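Local coordinates for Slr1438 protein (Synechocystis sp., PDB 3K25) that is of unknown function but belongs to the aldose 1-epimerase family, so it probably binds a carbohydrate and may act as an isomerase, at residues A[140-145]-A[283-288]. Residues are numbered along the deposited sequence; the frame is centred on the assembly and turned at random.
Sequences GHSLRI and NFQVST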
loop_
_atom_site.group_PDB
_atom_site.type_symbol
_atom_site.label_atom_id
_atom_site.label_comp_id
_atom_site.label_asym_id
_atom_site.label_seq_id
_atom_site.Cartn_x
_atom_site.Cartn_y
_atom_site.Cartn_z
ATOM N N GLY A 140 19.841 3.888 -2.357
ATOM C CA GLY A 140 20.036 3.868 -3.788
ATOM C C GLY A 140 18.774 4.144 -4.569
ATOM O O GLY A 140 18.222 5.233 -4.487
ATOM N N HIS A 141 18.309 3.156 -5.323
ATOM C CA HIS A 141 17.114 3.344 -6.130
ATOM C C HIS A 141 15.944 2.489 -5.679
ATOM O O HIS A 141 15.098 2.100 -6.488
ATOM C CB HIS A 141 17.437 3.058 -7.597
ATOM C CG HIS A 141 18.321 4.087 -8.232
ATOM N ND1 HIS A 141 17.887 5.362 -8.530
ATOM C CD2 HIS A 141 19.621 4.036 -8.611
ATOM C CE1 HIS A 141 18.880 6.049 -9.066
ATOM N NE2 HIS A 141 19.943 5.268 -9.126
ATOM N N SER A 142 15.871 2.205 -4.385
ATOM C CA SER A 142 14.773 1.387 -3.907
ATOM C C SER A 142 14.211 1.778 -2.551
ATOM O O SER A 142 14.851 2.482 -1.764
ATOM C CB SER A 142 15.203 -0.083 -3.866
ATOM O OG SER A 142 16.146 -0.318 -2.835
ATOM N N LEU A 143 12.994 1.306 -2.298
ATOM C CA LEU A 143 12.301 1.532 -1.037
ATOM C C LEU A 143 11.834 0.195 -0.505
ATOM O O LEU A 143 11.101 -0.534 -1.181
ATOM C CB LEU A 143 11.084 2.434 -1.213
ATOM C CG LEU A 143 10.275 2.547 0.081
ATOM C CD1 LEU A 143 11.172 2.865 1.260
ATOM C CD2 LEU A 143 9.233 3.611 -0.103
ATOM N N ARG A 144 12.260 -0.119 0.710
ATOM C CA ARG A 144 11.899 -1.374 1.355
ATOM C C ARG A 144 11.119 -1.044 2.613
ATOM O O ARG A 144 11.500 -0.152 3.370
ATOM C CB ARG A 144 13.162 -2.162 1.736
ATOM C CG ARG A 144 12.889 -3.550 2.301
ATOM C CD ARG A 144 14.153 -4.202 2.878
ATOM N NE ARG A 144 13.971 -5.634 3.142
ATOM C CZ ARG A 144 13.746 -6.539 2.191
ATOM N NH1 ARG A 144 13.681 -6.157 0.917
ATOM N NH2 ARG A 144 13.589 -7.823 2.506
ATOM N N ILE A 145 10.015 -1.745 2.826
ATOM C CA ILE A 145 9.217 -1.526 4.020
ATOM C C ILE A 145 9.135 -2.873 4.696
ATOM O O ILE A 145 8.827 -3.883 4.061
ATOM C CB ILE A 145 7.803 -1.020 3.702
ATOM C CG1 ILE A 145 7.870 0.106 2.671
ATOM C CG2 ILE A 145 7.161 -0.483 4.977
ATOM C CD1 ILE A 145 6.542 0.764 2.392
ATOM N N ASN A 283 9.208 -4.809 -1.337
ATOM C CA ASN A 283 10.320 -4.042 -1.878
ATOM C C ASN A 283 9.962 -3.363 -3.187
ATOM O O ASN A 283 9.170 -3.872 -3.977
ATOM C CB ASN A 283 11.529 -4.953 -2.088
ATOM C CG ASN A 283 12.834 -4.182 -2.166
ATOM O OD1 ASN A 283 13.446 -3.858 -1.141
ATOM N ND2 ASN A 283 13.266 -3.878 -3.388
ATOM N N PHE A 284 10.548 -2.195 -3.402
ATOM C CA PHE A 284 10.299 -1.440 -4.613
ATOM C C PHE A 284 11.635 -1.050 -5.223
ATOM O O PHE A 284 12.420 -0.331 -4.612
ATOM C CB PHE A 284 9.460 -0.215 -4.281
ATOM C CG PHE A 284 8.152 -0.555 -3.633
ATOM C CD1 PHE A 284 7.145 -1.191 -4.361
ATOM C CD2 PHE A 284 7.939 -0.287 -2.277
ATOM C CE1 PHE A 284 5.948 -1.558 -3.749
ATOM C CE2 PHE A 284 6.742 -0.650 -1.657
ATOM C CZ PHE A 284 5.743 -1.291 -2.399
ATOM N N GLN A 285 11.889 -1.552 -6.425
ATOM C CA GLN A 285 13.140 -1.284 -7.113
ATOM C C GLN A 285 12.905 -0.550 -8.424
ATOM O O GLN A 285 12.070 -0.956 -9.229
ATOM C CB GLN A 285 13.857 -2.605 -7.397
ATOM C CG GLN A 285 15.268 -2.453 -7.896
ATOM C CD GLN A 285 16.207 -2.014 -6.801
ATOM O OE1 GLN A 285 16.503 -2.774 -5.871
ATOM N NE2 GLN A 285 16.677 -0.774 -6.890
ATOM N N VAL A 286 13.627 0.542 -8.634
ATOM C CA VAL A 286 13.500 1.271 -9.887
ATOM C C VAL A 286 14.787 1.054 -10.693
ATOM O O VAL A 286 15.892 1.024 -10.139
ATOM C CB VAL A 286 13.239 2.793 -9.662
ATOM C CG1 VAL A 286 14.437 3.463 -9.031
ATOM C CG2 VAL A 286 12.911 3.450 -10.980
ATOM N N SER A 287 14.631 0.868 -12.001
ATOM C CA SER A 287 15.767 0.646 -12.895
ATOM C C SER A 287 15.654 1.548 -14.108
ATOM O O SER A 287 14.547 1.873 -14.540
ATOM C CB SER A 287 15.806 -0.812 -13.356
ATOM O OG SER A 287 16.097 -1.669 -12.272
ATOM N N THR A 288 16.801 1.942 -14.658
ATOM C CA THR A 288 16.850 2.806 -15.834
ATOM C C THR A 288 17.127 1.977 -17.082
ATOM O O THR A 288 18.166 2.123 -17.723
ATOM C CB THR A 288 17.953 3.867 -15.691
ATOM O OG1 THR A 288 19.210 3.218 -15.457
ATOM C CG2 THR A 288 17.643 4.801 -14.531
#
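Leu143 and Phe284 form a hydrogen-bonded antiparallel pair: Phe284 N donates to Leu143 O at 2.8 Å, while the return bond from Leu143 N to Phe284 O is less certain, that oxygen being crowded in the model. Two residues along, Val286 N reaches His141 O at 3.0 Å, close to the line of the carbonyl bond. At the non-hydrogen-bonded pair Arg144-Asn283, NH1 of Arg144 donates to OD1 of Asn283 at 3.1 Å. The oxygen lies in the guanidinium plane, but NH1 stands above the carbonyl plane, 41° out of it, and the two flat groups are turned 51° apart. CG of Asn283 is anti to its backbone N (chi1 -159°), which carries the amide across to Arg144. On the other face, the Phe284 ring presents its edge to CD1 of Ile145, 4.3 Å from CE2, while CD2 lies 4.3 Å from CB of Leu143. The paired strands, 142-151 and 276-287, sit side by side in the middle of a large antiparallel sheet, consistent with the beta-sandwich of the galactose mutarotase-like fold. Strand 34-40 packs on the face of Leu143 and Phe284, Trp38 touching both, while its Val40 meets Val286 and His141. On the polar face, a salt bridge from NE to Glu146 and a cation-pi contact with Trp281 help place the guanidinium. A leucine in place of Arg144 would probably leave OD1 of Asn283 without this donor and the Glu146 carboxylate without its positive mate. Strand 227-233 flanks the far edge of 276-287, backbone hydrogen bonds pairing Ser232 with Asn283 and Glu230 with Gln285.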